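Copper induced nitroreductase D (Lactococcus lactis, PDB 2WQF) is a copper-induced, FMN-binding nitroreductase involved in defence against oxidative stress, probably passing electrons to its substrates through the flavin. Local coordinates at residues A[9-13]-A[185-189]; A[14-20]-A[91-96]; A[148-154]-A[173-179]. All blocks are in the same frame, centred on the assembly; numbering follows the deposited sequence. Where two conformers were deposited one is given.

Contact 1 (A[9-13]-A[185-189]); sequences NRRTI and PAGEK. With FMN (flavin mononucleotide), chain B.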
loop_
_atom_site.group_PDB
_atom_site.type_symbol
_atom_site.label_atom_id
_atom_site.label_comp_id
_atom_site.label_asym_id
_atom_site.label_seq_id
_atom_site.Cartn_x
_atom_site.Cartn_y
_atom_site.Cartn_z
ATOM N N ASN A 9 13.459 -9.163 -0.952
ATOM C CA ASN A 9 14.370 -9.063 0.181
ATOM C C ASN A 9 13.721 -8.506 1.459
ATOM O O ASN A 9 14.224 -8.724 2.560
ATOM C CB ASN A 9 15.581 -8.213 -0.211
ATOM C CG ASN A 9 16.651 -8.192 0.857
ATOM O OD1 ASN A 9 17.167 -9.241 1.261
ATOM N ND2 ASN A 9 16.981 -6.999 1.331
ATOM N N ARG A 10 12.612 -7.793 1.304
ATOM C CA ARG A 10 11.845 -7.279 2.436
ATOM C C ARG A 10 11.097 -8.445 3.072
ATOM O O ARG A 10 10.335 -9.147 2.394
ATOM C CB ARG A 10 10.838 -6.216 2.011
ATOM C CG ARG A 10 10.027 -5.646 3.175
ATOM C CD ARG A 10 8.587 -5.401 2.846
ATOM N NE ARG A 10 8.001 -6.609 2.314
ATOM C CZ ARG A 10 7.617 -7.670 3.028
ATOM N NH1 ARG A 10 7.611 -7.647 4.356
ATOM N NH2 ARG A 10 7.174 -8.745 2.393
ATOM N N ARG A 11 11.346 -8.668 4.360
ATOM C CA ARG A 11 10.680 -9.706 5.127
ATOM C C ARG A 11 10.364 -9.219 6.536
ATOM O O ARG A 11 10.945 -8.249 7.031
ATOM C CB ARG A 11 11.538 -10.963 5.223
ATOM C CG ARG A 11 11.821 -11.643 3.882
ATOM C CD ARG A 11 10.579 -12.215 3.218
ATOM N NE ARG A 11 9.875 -13.150 4.093
ATOM C CZ ARG A 11 10.259 -14.401 4.317
ATOM N NH1 ARG A 11 11.300 -14.918 3.668
ATOM N NH2 ARG A 11 9.566 -15.144 5.141
ATOM N N THR A 12 9.442 -9.924 7.178
ATOM C CA THR A 12 9.178 -9.750 8.599
ATOM C C THR A 12 10.326 -10.360 9.403
ATOM O O THR A 12 10.611 -11.560 9.326
ATOM C CB THR A 12 7.838 -10.390 8.986
ATOM O OG1 THR A 12 6.769 -9.623 8.429
ATOM C CG2 THR A 12 7.667 -10.450 10.493
ATOM N N ILE A 13 11.004 -9.501 10.147
ATOM C CA ILE A 13 12.077 -9.904 11.039
ATOM C C ILE A 13 11.707 -9.532 12.453
ATOM O O ILE A 13 11.576 -8.356 12.777
ATOM C CB ILE A 13 13.403 -9.179 10.673
ATOM C CG1 ILE A 13 13.781 -9.398 9.203
ATOM C CG2 ILE A 13 14.532 -9.554 11.630
ATOM C CD1 ILE A 13 14.088 -10.831 8.825
ATOM N N PRO A 185 17.292 -14.813 10.901
ATOM C CA PRO A 185 16.656 -14.793 9.589
ATOM C C PRO A 185 15.136 -14.863 9.678
ATOM O O PRO A 185 14.581 -15.348 10.657
ATOM C CB PRO A 185 17.207 -16.052 8.904
ATOM C CG PRO A 185 18.313 -16.526 9.730
ATOM C CD PRO A 185 18.088 -16.029 11.115
ATOM N N ALA A 186 14.472 -14.379 8.636
ATOM C CA ALA A 186 13.038 -14.553 8.484
ATOM C C ALA A 186 12.662 -16.024 8.492
ATOM O O ALA A 186 13.447 -16.902 8.105
ATOM C CB ALA A 186 12.562 -13.927 7.170
ATOM N N GLY A 187 11.433 -16.294 8.900
ATOM C CA GLY A 187 10.906 -17.639 8.807
ATOM C C GLY A 187 10.512 -18.066 7.402
ATOM O O GLY A 187 10.708 -17.372 6.410
ATOM N N GLU A 188 9.924 -19.247 7.314
ATOM C CA GLU A 188 9.453 -19.768 6.052
ATOM C C GLU A 188 8.154 -19.082 5.675
ATOM O O GLU A 188 7.406 -18.625 6.543
ATOM C CB GLU A 188 9.249 -21.265 6.187
ATOM C CG GLU A 188 10.534 -22.017 6.393
ATOM C CD GLU A 188 10.284 -23.447 6.821
ATOM O OE1 GLU A 188 9.122 -23.909 6.732
ATOM O OE2 GLU A 188 11.253 -24.106 7.233
ATOM N N LYS A 189 7.896 -19.000 4.380
ATOM C CA LYS A 189 6.681 -18.376 3.866
ATOM C C LYS A 189 6.228 -19.107 2.624
ATOM O O LYS A 189 7.026 -19.436 1.757
ATOM C CB LYS A 189 6.936 -16.890 3.549
ATOM C CG LYS A 189 5.716 -16.155 3.053
ATOM C CD LYS A 189 5.924 -14.637 2.930
ATOM C CE LYS A 189 6.951 -14.284 1.909
ATOM N NZ LYS A 189 6.825 -12.838 1.553
HETATM N N1 FMN B . 2.766 -8.876 11.460
HETATM C C2 FMN B . 2.739 -8.824 12.928
HETATM O O2 FMN B . 3.576 -9.418 13.570
HETATM N N3 FMN B . 1.662 -8.127 13.567
HETATM C C4 FMN B . 0.670 -7.469 12.863
HETATM O O4 FMN B . -0.147 -6.823 13.458
HETATM C C4A FMN B . 0.685 -7.541 11.399
HETATM N N5 FMN B . -0.219 -6.998 10.654
HETATM C C5A FMN B . 0.077 -6.791 9.199
HETATM C C6 FMN B . -0.787 -5.845 8.421
HETATM C C7 FMN B . -0.539 -5.565 7.147
HETATM C C7M FMN B . -1.465 -4.627 6.404
HETATM C C8 FMN B . 0.664 -6.204 6.488
HETATM C C8M FMN B . 1.010 -5.844 5.054
HETATM C C9 FMN B . 1.431 -7.073 7.155
HETATM C C9A FMN B . 1.139 -7.389 8.600
HETATM N N10 FMN B . 1.912 -8.320 9.360
HETATM C C10 FMN B . 1.813 -8.282 10.752
HETATM C "C1'" FMN B . 3.019 -9.052 8.760
HETATM C "C2'" FMN B . 2.503 -10.140 7.822
HETATM O "O2'" FMN B . 1.998 -11.204 8.586
HETATM C "C3'" FMN B . 3.663 -10.561 6.917
HETATM O "O3'" FMN B . 3.929 -9.433 6.105
HETATM C "C4'" FMN B . 3.261 -11.747 6.023
HETATM O "O4'" FMN B . 3.103 -12.919 6.809
HETATM C "C5'" FMN B . 4.283 -12.011 4.919
HETATM O "O5'" FMN B . 5.549 -12.251 5.517
HETATM P P FMN B . 6.815 -11.287 5.155
HETATM O O1P FMN B . 6.982 -11.228 3.691
HETATM O O2P FMN B . 6.519 -9.858 5.753
HETATM O O3P FMN B . 8.060 -11.958 5.882
HETATM O O HOH W 1 11.651 -17.964 3.240
HETATM O O HOH W 2 9.365 -13.992 9.052
#
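Segments 9-13 and 185-189 are both irregular loops, running 113° apart end to end and closest in their backbones where the CA of Ile13 lies 5.4 Å from the CA of Ala186. Arg11 carries most of the contact. Its guanidinium is sandwiched: the CB of Ala186 sits over the centre of one face, while the CE of Lys189 covers the opposite face nearer the rim. With CG beside the backbone N (chi1 -63°) and further bends at chi2 and chi3, the chain curls back far enough for one edge to serve two partners. NE donates to FMN O3P at 2.8 Å, and NH2 donates to the backbone O of Gly187, also at 2.8 Å, approaching from above that carbonyl's plane. Beside this group, CD1 of Ile13 packs on the CB of Ala186 at 3.8 Å, and a water links Thr12 O to Gly187 N.

The FMN phosphate collects the remaining polar ends. Arg10 presents its guanidinium edge-on, NH1 reaching O2P in a nearly straight bond (171°) and NH2 reaching O1P. Lys189 NZ joins it on O1P at 2.7 Å, and Thr12 gives its backbone N to O3P and OG1 to O2P. Were Arg11 an alanine, Gly187 O and FMN O3P would probably each lose a donor, and a gap would be likely to open between Ala186 and Lys189. Three basic side chains converge on one phosphate, a site made for its negative charge, and the shared cofactor helps hold the two loops together.

Contact 2 (A[14-20]-A[91-96]); sequences YALGRNV and GFKAAF. With FMN (flavin mononucleotide), chain B.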
loop_
_atom_site.group_PDB
_atom_site.type_symbol
_atom_site.label_atom_id
_atom_site.label_comp_id
_atom_site.label_asym_id
_atom_site.label_seq_id
_atom_site.Cartn_x
_atom_site.Cartn_y
_atom_site.Cartn_z
ATOM N N TYR A 14 11.549 -10.541 13.290
ATOM C CA TYR A 14 11.184 -10.323 14.685
ATOM C C TYR A 14 12.398 -10.142 15.593
ATOM O O TYR A 14 12.299 -9.459 16.616
ATOM C CB TYR A 14 10.306 -11.472 15.207
ATOM C CG TYR A 14 8.913 -11.445 14.592
ATOM C CD1 TYR A 14 8.082 -10.325 14.759
ATOM C CD2 TYR A 14 8.450 -12.499 13.807
ATOM C CE1 TYR A 14 6.821 -10.288 14.210
ATOM C CE2 TYR A 14 7.175 -12.477 13.246
ATOM C CZ TYR A 14 6.370 -11.370 13.439
ATOM O OH TYR A 14 5.092 -11.358 12.886
ATOM N N ALA A 15 13.530 -10.751 15.223
ATOM C CA ALA A 15 14.738 -10.704 16.035
ATOM C C ALA A 15 15.569 -9.524 15.583
ATOM O O ALA A 15 16.331 -9.612 14.604
ATOM C CB ALA A 15 15.535 -12.013 15.913
ATOM N N LEU A 16 15.412 -8.426 16.311
ATOM C CA LEU A 16 15.991 -7.140 15.928
ATOM C C LEU A 16 16.896 -6.602 17.025
ATOM O O LEU A 16 16.626 -6.773 18.226
ATOM C CB LEU A 16 14.885 -6.121 15.600
ATOM C CG LEU A 16 14.029 -6.422 14.373
ATOM C CD1 LEU A 16 12.875 -5.431 14.312
ATOM C CD2 LEU A 16 14.838 -6.400 13.065
ATOM N N GLY A 17 17.964 -5.927 16.611
ATOM C CA GLY A 17 18.878 -5.310 17.553
ATOM C C GLY A 17 19.190 -3.874 17.186
ATOM O O GLY A 17 18.493 -3.250 16.353
ATOM N N ARG A 18 20.264 -3.352 17.784
ATOM C CA ARG A 18 20.588 -1.938 17.665
ATOM C C ARG A 18 21.922 -1.679 16.968
ATOM O O ARG A 18 22.489 -0.588 17.074
ATOM C CB ARG A 18 20.571 -1.311 19.053
ATOM C CG ARG A 18 19.216 -1.476 19.682
ATOM C CD ARG A 18 19.049 -0.698 20.963
ATOM N NE ARG A 18 17.693 -0.808 21.471
ATOM C CZ ARG A 18 17.287 -0.313 22.633
ATOM N NH1 ARG A 18 18.147 0.317 23.421
ATOM N NH2 ARG A 18 16.027 -0.456 23.006
ATOM N N ASN A 19 22.379 -2.661 16.199
ATOM C CA ASN A 19 23.635 -2.561 15.459
ATOM C C ASN A 19 23.416 -1.804 14.155
ATOM O O ASN A 19 23.491 -2.364 13.059
ATOM C CB ASN A 19 24.201 -3.974 15.227
ATOM C CG ASN A 19 25.518 -3.980 14.500
ATOM O OD1 ASN A 19 26.322 -3.029 14.577
ATOM N ND2 ASN A 19 25.768 -5.086 13.806
ATOM N N VAL A 20 23.120 -0.517 14.308
ATOM C CA VAL A 20 22.753 0.363 13.195
ATOM C C VAL A 20 23.847 1.398 13.038
ATOM O O VAL A 20 24.153 2.149 13.966
ATOM C CB VAL A 20 21.376 1.042 13.441
ATOM C CG1 VAL A 20 21.067 2.101 12.358
ATOM C CG2 VAL A 20 20.277 -0.002 13.521
ATOM N N GLY A 91 11.106 -8.058 22.813
ATOM C CA GLY A 91 11.681 -8.177 21.499
ATOM C C GLY A 91 11.432 -6.931 20.659
ATOM O O GLY A 91 12.252 -6.546 19.825
ATOM N N PHE A 92 10.290 -6.281 20.865
ATOM C CA PHE A 92 10.020 -5.045 20.140
ATOM C C PHE A 92 10.889 -3.931 20.710
ATOM O O PHE A 92 11.495 -3.177 19.963
ATOM C CB PHE A 92 8.536 -4.674 20.201
ATOM C CG PHE A 92 7.647 -5.671 19.559
ATOM C CD1 PHE A 92 7.969 -6.214 18.333
ATOM C CD2 PHE A 92 6.461 -6.051 20.165
ATOM C CE1 PHE A 92 7.135 -7.130 17.727
ATOM C CE2 PHE A 92 5.622 -6.967 19.574
ATOM C CZ PHE A 92 5.966 -7.514 18.357
ATOM N N LYS A 93 10.976 -3.845 22.038
ATOM C CA LYS A 93 11.831 -2.845 22.697
ATOM C C LYS A 93 13.297 -2.959 22.283
ATOM O O LYS A 93 13.961 -1.944 22.079
ATOM C CB LYS A 93 11.723 -2.947 24.228
ATOM C CG LYS A 93 12.532 -1.878 24.943
ATOM C CD LYS A 93 12.420 -1.962 26.466
ATOM C CE LYS A 93 13.748 -1.608 27.099
ATOM N NZ LYS A 93 13.761 -1.798 28.565
ATOM N N ALA A 94 13.796 -4.195 22.183
ATOM C CA ALA A 94 15.186 -4.451 21.852
ATOM C C ALA A 94 15.616 -3.908 20.485
ATOM O O ALA A 94 16.815 -3.769 20.221
ATOM C CB ALA A 94 15.461 -5.947 21.933
ATOM N N ALA A 95 14.649 -3.602 19.619
ATOM C CA ALA A 95 14.929 -3.043 18.300
ATOM C C ALA A 95 15.533 -1.638 18.417
ATOM O O ALA A 95 15.493 -1.015 19.473
ATOM C CB ALA A 95 13.644 -3.003 17.475
ATOM N N PHE A 96 16.060 -1.131 17.316
ATOM C CA PHE A 96 16.648 0.219 17.293
ATOM C C PHE A 96 15.592 1.315 17.392
ATOM O O PHE A 96 15.807 2.351 18.006
ATOM C CB PHE A 96 17.453 0.415 16.004
ATOM C CG PHE A 96 18.192 1.714 15.944
ATOM C CD1 PHE A 96 19.386 1.879 16.614
ATOM C CD2 PHE A 96 17.722 2.755 15.163
ATOM C CE1 PHE A 96 20.089 3.061 16.557
ATOM C CE2 PHE A 96 18.414 3.940 15.107
ATOM C CZ PHE A 96 19.601 4.087 15.798
HETATM N N1 FMN B . 2.766 -8.876 11.460
HETATM C C2 FMN B . 2.739 -8.824 12.928
HETATM O O2 FMN B . 3.576 -9.418 13.570
HETATM N N3 FMN B . 1.662 -8.127 13.567
HETATM C C4 FMN B . 0.670 -7.469 12.863
HETATM O O4 FMN B . -0.147 -6.823 13.458
HETATM C C4A FMN B . 0.685 -7.541 11.399
HETATM N N5 FMN B . -0.219 -6.998 10.654
HETATM C C5A FMN B . 0.077 -6.791 9.199
HETATM C C6 FMN B . -0.787 -5.845 8.421
HETATM C C7 FMN B . -0.539 -5.565 7.147
HETATM C C7M FMN B . -1.465 -4.627 6.404
HETATM C C8 FMN B . 0.664 -6.204 6.488
HETATM C C8M FMN B . 1.010 -5.844 5.054
HETATM C C9 FMN B . 1.431 -7.073 7.155
HETATM C C9A FMN B . 1.139 -7.389 8.600
HETATM N N10 FMN B . 1.912 -8.320 9.360
HETATM C C10 FMN B . 1.813 -8.282 10.752
HETATM C "C1'" FMN B . 3.019 -9.052 8.760
HETATM C "C2'" FMN B . 2.503 -10.140 7.822
HETATM O "O2'" FMN B . 1.998 -11.204 8.586
HETATM C "C3'" FMN B . 3.663 -10.561 6.917
HETATM O "O3'" FMN B . 3.929 -9.433 6.105
HETATM C "C4'" FMN B . 3.261 -11.747 6.023
HETATM O "O4'" FMN B . 3.103 -12.919 6.809
HETATM C "C5'" FMN B . 4.283 -12.011 4.919
HETATM O "O5'" FMN B . 5.549 -12.251 5.517
HETATM P P FMN B . 6.815 -11.287 5.155
HETATM O O1P FMN B . 6.982 -11.228 3.691
HETATM O O2P FMN B . 6.519 -9.858 5.753
HETATM O O3P FMN B . 8.060 -11.958 5.882
HETATM O O HOH W 3 11.096 -7.064 17.143
HETATM O O HOH W 4 14.346 -8.097 19.048
#
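Val20 lies over one face of the Phe96 ring, its CB 3.9 Å from the centroid and 14° off the ring normal in a CH-pi contact, with CG2 set down close to CG of the ring. The guanidinium of Arg18 meets backbone oxygens at its edge: Lys93 O lies in its plane, whereas Ala95 O is tilted out of it. The Tyr14 ring takes FMN O2 at its edge, in plane, through a 2.6 Å hydrogen bond from OH, which brings this segment to the pyrimidine side of the flavin; its CD1 also touches CE1 of Phe92.

Arg18 gets to its acceptors with a chain extended from CG to NE, which carries it alongside the end of helix 88-93. There NH2 donates to Lys93 O at 2.7 Å and NE to Ala95 O at 3.0 Å, with a weak second bond from NE to Ala94 O. NH2 also forms a salt bridge with Asp57. Between these polar ends, CB of Leu16 rests on CB of Ala95 at 3.8 Å. A water donates to both Tyr14 O and Gly91 O, bridging the two backbones.

One arginine thus meets Lys93 O and Ala95 O, and Ala94 O weakly, where helix 88-93 gives way to loop; carbonyls gathered there would probably favour a positive charge.

Contact 3 (A[148-154]-A[173-179]); sequences ANLQHYN and LRGQLVF. With FMN (flavin mononucleotide), chain B.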
loop_
_atom_site.group_PDB
_atom_site.type_symbol
_atom_site.label_atom_id
_atom_site.label_comp_id
_atom_site.label_asym_id
_atom_site.label_seq_id
_atom_site.Cartn_x
_atom_site.Cartn_y
_atom_site.Cartn_z
ATOM N N ALA A 148 12.633 -5.359 9.839
ATOM C CA ALA A 148 11.500 -4.705 10.478
ATOM C C ALA A 148 10.328 -5.653 10.567
ATOM O O ALA A 148 10.265 -6.666 9.851
ATOM C CB ALA A 148 11.080 -3.422 9.702
ATOM N N ASN A 149 9.375 -5.304 11.434
ATOM C CA ASN A 149 8.087 -5.998 11.523
ATOM C C ASN A 149 7.006 -4.961 11.816
ATOM O O ASN A 149 7.284 -3.899 12.367
ATOM C CB ASN A 149 8.148 -7.154 12.537
ATOM C CG ASN A 149 8.390 -6.676 13.958
ATOM O OD1 ASN A 149 7.495 -6.190 14.612
ATOM N ND2 ASN A 149 9.602 -6.799 14.421
ATOM N N LEU A 150 5.795 -5.250 11.375
ATOM C CA LEU A 150 4.699 -4.312 11.435
ATOM C C LEU A 150 3.653 -4.752 12.465
ATOM O O LEU A 150 3.054 -5.813 12.341
ATOM C CB LEU A 150 4.041 -4.187 10.046
ATOM C CG LEU A 150 2.912 -3.162 9.933
ATOM C CD1 LEU A 150 3.426 -1.762 10.142
ATOM C CD2 LEU A 150 2.217 -3.299 8.586
ATOM N N GLN A 151 3.455 -3.910 13.477
ATOM C CA GLN A 151 2.549 -4.167 14.569
ATOM C C GLN A 151 1.365 -3.222 14.557
ATOM O O GLN A 151 1.386 -2.155 13.916
ATOM C CB GLN A 151 3.272 -4.066 15.911
ATOM C CG GLN A 151 4.429 -5.025 16.084
ATOM C CD GLN A 151 4.039 -6.446 15.739
ATOM O OE1 GLN A 151 2.984 -6.916 16.142
ATOM N NE2 GLN A 151 4.871 -7.120 14.962
ATOM N N HIS A 152 0.328 -3.624 15.297
ATOM C CA HIS A 152 -0.922 -2.897 15.402
ATOM C C HIS A 152 -1.444 -2.857 16.835
ATOM O O HIS A 152 -2.342 -3.596 17.212
ATOM C CB HIS A 152 -1.947 -3.484 14.435
ATOM C CG HIS A 152 -1.527 -3.344 13.009
ATOM N ND1 HIS A 152 -0.812 -4.319 12.345
ATOM C CD2 HIS A 152 -1.643 -2.305 12.142
ATOM C CE1 HIS A 152 -0.551 -3.904 11.115
ATOM N NE2 HIS A 152 -1.022 -2.672 10.977
ATOM N N TYR A 153 -0.853 -1.969 17.631
ATOM C CA TYR A 153 -1.306 -1.724 19.005
ATOM C C TYR A 153 -2.210 -0.492 19.069
ATOM O O TYR A 153 -2.615 -0.072 20.143
ATOM C CB TYR A 153 -0.099 -1.604 19.938
ATOM C CG TYR A 153 0.564 -2.942 20.142
ATOM C CD1 TYR A 153 -0.030 -3.911 20.940
ATOM C CD2 TYR A 153 1.758 -3.247 19.516
ATOM C CE1 TYR A 153 0.556 -5.145 21.118
ATOM C CE2 TYR A 153 2.361 -4.473 19.693
ATOM C CZ TYR A 153 1.752 -5.424 20.487
ATOM O OH TYR A 153 2.358 -6.653 20.663
ATOM N N ASN A 154 -2.526 0.073 17.899
ATOM C CA ASN A 154 -3.637 1.007 17.749
ATOM C C ASN A 154 -4.949 0.210 17.806
ATOM O O ASN A 154 -4.987 -0.933 17.292
ATOM C CB ASN A 154 -3.516 1.750 16.413
ATOM C CG ASN A 154 -3.323 0.802 15.239
ATOM O OD1 ASN A 154 -2.279 0.174 15.114
ATOM N ND2 ASN A 154 -4.350 0.637 14.423
ATOM N N LEU A 173 -3.543 6.935 14.229
ATOM C CA LEU A 173 -2.503 5.912 14.193
ATOM C C LEU A 173 -2.982 4.692 13.426
ATOM O O LEU A 173 -4.071 4.188 13.690
ATOM C CB LEU A 173 -2.123 5.523 15.638
ATOM C CG LEU A 173 -0.975 4.514 15.775
ATOM C CD1 LEU A 173 0.307 4.973 15.093
ATOM C CD2 LEU A 173 -0.713 4.290 17.276
ATOM N N ARG A 174 -2.158 4.195 12.506
ATOM C CA ARG A 174 -2.502 3.019 11.695
ATOM C C ARG A 174 -1.596 1.793 11.856
ATOM O O ARG A 174 -2.025 0.670 11.609
ATOM C CB ARG A 174 -2.512 3.368 10.207
ATOM C CG ARG A 174 -3.296 4.588 9.830
ATOM C CD ARG A 174 -4.689 4.610 10.391
ATOM N NE ARG A 174 -5.552 3.514 9.960
ATOM C CZ ARG A 174 -6.289 2.746 10.774
ATOM N NH1 ARG A 174 -6.178 2.825 12.100
ATOM N NH2 ARG A 174 -7.132 1.856 10.277
ATOM N N GLY A 175 -0.360 1.971 12.268
ATOM C CA GLY A 175 0.597 0.879 12.257
ATOM C C GLY A 175 1.897 1.316 12.917
ATOM O O GLY A 175 2.193 2.509 12.979
ATOM N N GLN A 176 2.665 0.355 13.419
ATOM C CA GLN A 176 3.954 0.628 14.045
ATOM C C GLN A 176 4.998 -0.306 13.477
ATOM O O GLN A 176 4.975 -1.517 13.699
ATOM C CB GLN A 176 3.887 0.488 15.566
ATOM C CG GLN A 176 2.819 1.355 16.198
ATOM C CD GLN A 176 1.473 0.655 16.251
ATOM O OE1 GLN A 176 1.366 -0.443 16.782
ATOM N NE2 GLN A 176 0.449 1.292 15.720
ATOM N N LEU A 177 5.931 0.270 12.738
ATOM C CA LEU A 177 6.965 -0.510 12.080
ATOM C C LEU A 177 8.220 -0.491 12.962
ATOM O O LEU A 177 8.898 0.518 13.082
ATOM C CB LEU A 177 7.242 0.029 10.685
ATOM C CG LEU A 177 8.158 -0.823 9.825
ATOM C CD1 LEU A 177 7.509 -2.133 9.369
ATOM C CD2 LEU A 177 8.630 -0.007 8.600
ATOM N N VAL A 178 8.460 -1.611 13.635
ATOM C CA VAL A 178 9.602 -1.826 14.507
ATOM C C VAL A 178 10.778 -2.255 13.636
ATOM O O VAL A 178 10.634 -3.131 12.785
ATOM C CB VAL A 178 9.287 -2.920 15.532
ATOM C CG1 VAL A 178 10.446 -3.133 16.469
ATOM C CG2 VAL A 178 8.067 -2.529 16.340
ATOM N N PHE A 179 11.931 -1.602 13.803
ATOM C CA PHE A 179 13.068 -1.827 12.914
ATOM C C PHE A 179 14.390 -1.837 13.643
ATOM O O PHE A 179 14.545 -1.277 14.732
ATOM C CB PHE A 179 13.081 -0.810 11.763
ATOM C CG PHE A 179 13.528 0.573 12.164
ATOM C CD1 PHE A 179 14.846 0.952 11.983
ATOM C CD2 PHE A 179 12.641 1.466 12.757
ATOM C CE1 PHE A 179 15.269 2.228 12.344
ATOM C CE2 PHE A 179 13.063 2.745 13.147
ATOM C CZ PHE A 179 14.382 3.106 12.945
HETATM N N1 FMN B . 2.766 -8.876 11.460
HETATM C C2 FMN B . 2.739 -8.824 12.928
HETATM O O2 FMN B . 3.576 -9.418 13.570
HETATM N N3 FMN B . 1.662 -8.127 13.567
HETATM C C4 FMN B . 0.670 -7.469 12.863
HETATM O O4 FMN B . -0.147 -6.823 13.458
HETATM C C4A FMN B . 0.685 -7.541 11.399
HETATM N N5 FMN B . -0.219 -6.998 10.654
HETATM C C5A FMN B . 0.077 -6.791 9.199
HETATM C C6 FMN B . -0.787 -5.845 8.421
HETATM C C7 FMN B . -0.539 -5.565 7.147
HETATM C C7M FMN B . -1.465 -4.627 6.404
HETATM C C8 FMN B . 0.664 -6.204 6.488
HETATM C C8M FMN B . 1.010 -5.844 5.054
HETATM C C9 FMN B . 1.431 -7.073 7.155
HETATM C C9A FMN B . 1.139 -7.389 8.600
HETATM N N10 FMN B . 1.912 -8.320 9.360
HETATM C C10 FMN B . 1.813 -8.282 10.752
HETATM C "C1'" FMN B . 3.019 -9.052 8.760
HETATM C "C2'" FMN B . 2.503 -10.140 7.822
HETATM O "O2'" FMN B . 1.998 -11.204 8.586
HETATM C "C3'" FMN B . 3.663 -10.561 6.917
HETATM O "O3'" FMN B . 3.929 -9.433 6.105
HETATM C "C4'" FMN B . 3.261 -11.747 6.023
HETATM O "O4'" FMN B . 3.103 -12.919 6.809
HETATM C "C5'" FMN B . 4.283 -12.011 4.919
HETATM O "O5'" FMN B . 5.549 -12.251 5.517
HETATM P P FMN B . 6.815 -11.287 5.155
HETATM O O1P FMN B . 6.982 -11.228 3.691
HETATM O O2P FMN B . 6.519 -9.858 5.753
HETATM O O3P FMN B . 8.060 -11.958 5.882
HETATM O O HOH W 5 -6.954 1.895 15.055
#
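Asn149 with Val178 and Gln151 with Gln176 form the hydrogen-bonded pairs of two antiparallel strands, whose directions lie 157° apart. The bond from Gln151 N to Gln176 O is 2.8 Å long and almost straight (173°). Beyond the strand end the side chain of Gln176 takes over the pairing. Bent at chi2 (88°), it offers OE1 to Tyr153 N at 2.8 Å, on a lone pair, and sends NE2 to Asn154 OD1 at 3.0 Å. Both ends of the amide are gripped, which fixes its flip.

Apolar contacts fill the side carrying Ala148, Leu150 and Leu177: CD1 of Leu177 touches CB of Ala148 at 3.8 Å and CB of Leu150. On the other side, Asn149 lies alongside Val178, pointing the same way, and its OD1 accepts from Gln151 NE2 at 2.8 Å.

That NE2 also donates to FMN O2, so Asn149 acts as a second-shell residue positioning Gln151. His152 ND1 makes a nearly straight 2.8 Å bond to FMN O4, while its CD2 edge faces Arg174 O; Trp125 of the second subunit meets the same ring. Opposite Phe101, Arg174 and Gly175 form a classic beta bulge. Strand 146-151, paired with the central strand 171-182, ends at the flavin ring beside the second subunit, as in the dimeric nitroreductase fold.

How the contacts relate
From the N terminus, the loop after helix 3-9 enters contact 1 and continues directly into contact 2 through the short strand 16-17. Contact 2 closes first, when the chain returns at the end of helix 88-93. Contact 3 follows in series, pairing strand 146-151 with strand 171-182. Contact 1 closes last, at 185-189, so its long loop encloses the other two. Contacts 1 and 3 meet where Ile13 probably hydrogen-bonds Ala148 and Asn149; contacts 2 and 3 meet through Phe92 against Asn149 and Gln151, and Ala95 against Val178. All three touch FMN, joining the central sheet, helix 88-93 and the loops 9-13 and 185-189 around it.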